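Local coordinates for putative metal binding protein RUMGNA_00854 (Ruminococcus gnavus, PDB 3U7Z) that is of uncharacterised function but binds calcium ions and carries a domain of the ubiquitin clan, at residues V13-G16 with E20-F23. Sequence-based numbering, arbitrary orientation.
Sequences VIHG and ENVF
V13 and N21 face each other as an antiparallel hydrogen-bonded pair, gripped by two main-chain bonds. V13 N donates its N-H to N21 O at 2.8 Å, nearly straight at 171°. The return bond runs from N21 N to V13 O (2.9 Å). V13 O also takes a CA-H contact from E20 CA, at 3.2 Å. Beyond this pair the side chain of H15 swings back toward N21, its CG beside its own backbone N (chi1 -76°), and brings the NE2-CD2 side of the ring to N21 ND2; NE2 and ND2 are 3.1 Å apart, and the amide plane is turned 66° from the imidazole. Both groups converge on D57 OD2, which bonds H15 NE2 and, weakly, N21 ND2, while E59 takes H15 ND1 and fixes the ring from its other nitrogen. D57 is a calcium ligand in a structure of this protein, though that ion is not bound to this chain here. The pairing lies near the turn of the beta hairpin formed by strands 7-14 and 20-27, the second of which forms an edge of the five-stranded mixed sheet within the chain. On the face shared with N21, V13 CG1 lies 3.5 Å above the plane of the H15 ring, offset toward its rim, and V13 CG2 meets F23 CE2 at 3.8 Å; W69 of strand 67-73 touches both V13 and H15. On the opposite face I14 and E20 form a non-hydrogen-bonded pair and run side by side in the same direction, E20 CG 3.8 Å from I14 CG1, with the extended glutamate chain laying its carboxylate end alongside I14 CG1 and CG2.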
ATOM      1  N   VAL A  13       7.709  -1.170  -0.210  1.00  7.74           N
ATOM      2  CA  VAL A  13       7.322  -1.007  -1.580  1.00  7.67           C
ATOM      3  C   VAL A  13       8.226  -1.835  -2.452  1.00  7.66           C
ATOM      4  O   VAL A  13       9.424  -1.633  -2.433  1.00 10.26           O
ATOM      5  CB  VAL A  13       7.319   0.450  -2.000  1.00  8.46           C
ATOM      6  CG1 VAL A  13       6.915   0.610  -3.435  1.00  9.63           C
ATOM      7  CG2 VAL A  13       6.447   1.276  -1.042  1.00  9.38           C
ATOM      8  N   ILE A  14       7.643  -2.748  -3.202  1.00  8.98           N
ATOM      9  CA  ILE A  14       8.392  -3.594  -4.149  0.50 10.03           C
ATOM     10  C   ILE A  14       8.058  -3.104  -5.560  1.00  9.54           C
ATOM     11  O   ILE A  14       6.966  -3.291  -6.099  1.00 10.62           O
ATOM     12  CB  ILE A  14       8.152  -5.093  -3.959  0.50 10.51           C
ATOM     13  CG1 ILE A  14       8.498  -5.537  -2.530  0.50 12.08           C
ATOM     14  CG2 ILE A  14       9.042  -5.903  -4.877  0.50 12.58           C
ATOM     15  CD1 ILE A  14       7.358  -5.475  -1.562  0.50 12.06           C
ATOM     16  N   HIS A  15       9.022  -2.397  -6.093  1.00 10.20           N
ATOM     17  CA  HIS A  15       8.917  -1.719  -7.341  1.00 10.46           C
ATOM     18  C   HIS A  15       8.988  -2.704  -8.534  1.00 12.17           C
ATOM     19  O   HIS A  15       9.376  -3.877  -8.399  1.00 12.21           O
ATOM     20  CB  HIS A  15       9.992  -0.608  -7.446  1.00 10.84           C
ATOM     21  CG  HIS A  15       9.678   0.614  -6.634  1.00 10.21           C
ATOM     22  ND1 HIS A  15       8.695   1.501  -7.013  1.00 11.04           N
ATOM     23  CD2 HIS A  15      10.137   1.044  -5.430  1.00 12.18           C
ATOM     24  CE1 HIS A  15       8.628   2.487  -6.124  1.00 10.99           C
ATOM     25  NE2 HIS A  15       9.483   2.225  -5.136  1.00 11.86           N
ATOM     26  N   GLY A  16       8.709  -2.136  -9.705  1.00 12.74           N
ATOM     27  CA  GLY A  16       8.733  -2.870 -10.967  1.00 15.09           C
ATOM     28  C   GLY A  16      10.072  -3.493 -11.282  1.00 15.41           C
ATOM     29  O   GLY A  16      10.074  -4.557 -11.874  1.00 21.08           O
ATOM     30  N   GLU A  20      13.327  -2.591  -3.447  1.00 11.44           N
ATOM     31  CA  GLU A  20      12.467  -2.607  -2.267  1.00 12.50           C
ATOM     32  C   GLU A  20      12.819  -1.376  -1.452  1.00 13.85           C
ATOM     33  O   GLU A  20      13.967  -1.133  -1.100  1.00 19.87           O
ATOM     34  CB  GLU A  20      12.591  -3.913  -1.498  1.00 14.71           C
ATOM     35  CG  GLU A  20      12.234  -5.101  -2.373  1.00 19.04           C
ATOM     36  CD  GLU A  20      12.136  -6.408  -1.634  1.00 24.93           C
ATOM     37  OE1 GLU A  20      12.278  -6.351  -0.401  1.00 28.82           O
ATOM     38  OE2 GLU A  20      11.929  -7.472  -2.298  1.00 28.67           O
ATOM     39  N   ASN A  21      11.846  -0.536  -1.208  1.00 10.98           N
ATOM     40  CA  ASN A  21      12.018   0.603  -0.288  1.00 11.67           C
ATOM     41  C   ASN A  21      11.180   0.363   0.942  1.00 10.04           C
ATOM     42  O   ASN A  21       9.967   0.170   0.862  1.00 11.76           O
ATOM     43  CB  ASN A  21      11.649   1.909  -0.980  1.00 11.43           C
ATOM     44  CG  ASN A  21      12.606   2.225  -2.174  1.00 16.76           C
ATOM     45  OD1 ASN A  21      13.842   2.159  -2.027  1.00 21.46           O
ATOM     46  ND2 ASN A  21      12.053   2.406  -3.359  1.00 25.72           N
ATOM     47  N   VAL A  22      11.800   0.456   2.097  1.00 11.10           N
ATOM     48  CA  VAL A  22      11.117   0.167   3.353  1.00 11.81           C
ATOM     49  C   VAL A  22      10.864   1.481   4.064  1.00 13.06           C
ATOM     50  O   VAL A  22      11.798   2.305   4.217  1.00 18.11           O
ATOM     51  CB  VAL A  22      11.984  -0.759   4.253  1.00 15.99           C
ATOM     52  CG1 VAL A  22      11.329  -0.957   5.598  1.00 19.44           C
ATOM     53  CG2 VAL A  22      12.217  -2.090   3.576  1.00 17.39           C
ATOM     54  N   PHE A  23       9.628   1.637   4.504  1.00 12.53           N
ATOM     55  CA  PHE A  23       9.194   2.813   5.190  1.00 12.85           C
ATOM     56  C   PHE A  23       8.646   2.424   6.544  1.00 14.08           C
ATOM     57  O   PHE A  23       7.851   1.514   6.653  1.00 15.70           O
ATOM     58  CB  PHE A  23       8.134   3.558   4.387  1.00 13.99           C
ATOM     59  CG  PHE A  23       8.579   3.990   3.036  1.00 13.13           C
ATOM     60  CD1 PHE A  23       9.199   5.243   2.851  1.00 17.36           C
ATOM     61  CD2 PHE A  23       8.395   3.195   1.950  1.00 12.32           C
ATOM     62  CE1 PHE A  23       9.621   5.604   1.611  1.00 16.99           C
ATOM     63  CE2 PHE A  23       8.840   3.587   0.708  1.00 13.53           C
ATOM     64  CZ  PHE A  23       9.449   4.796   0.556  1.00 16.08           C
TER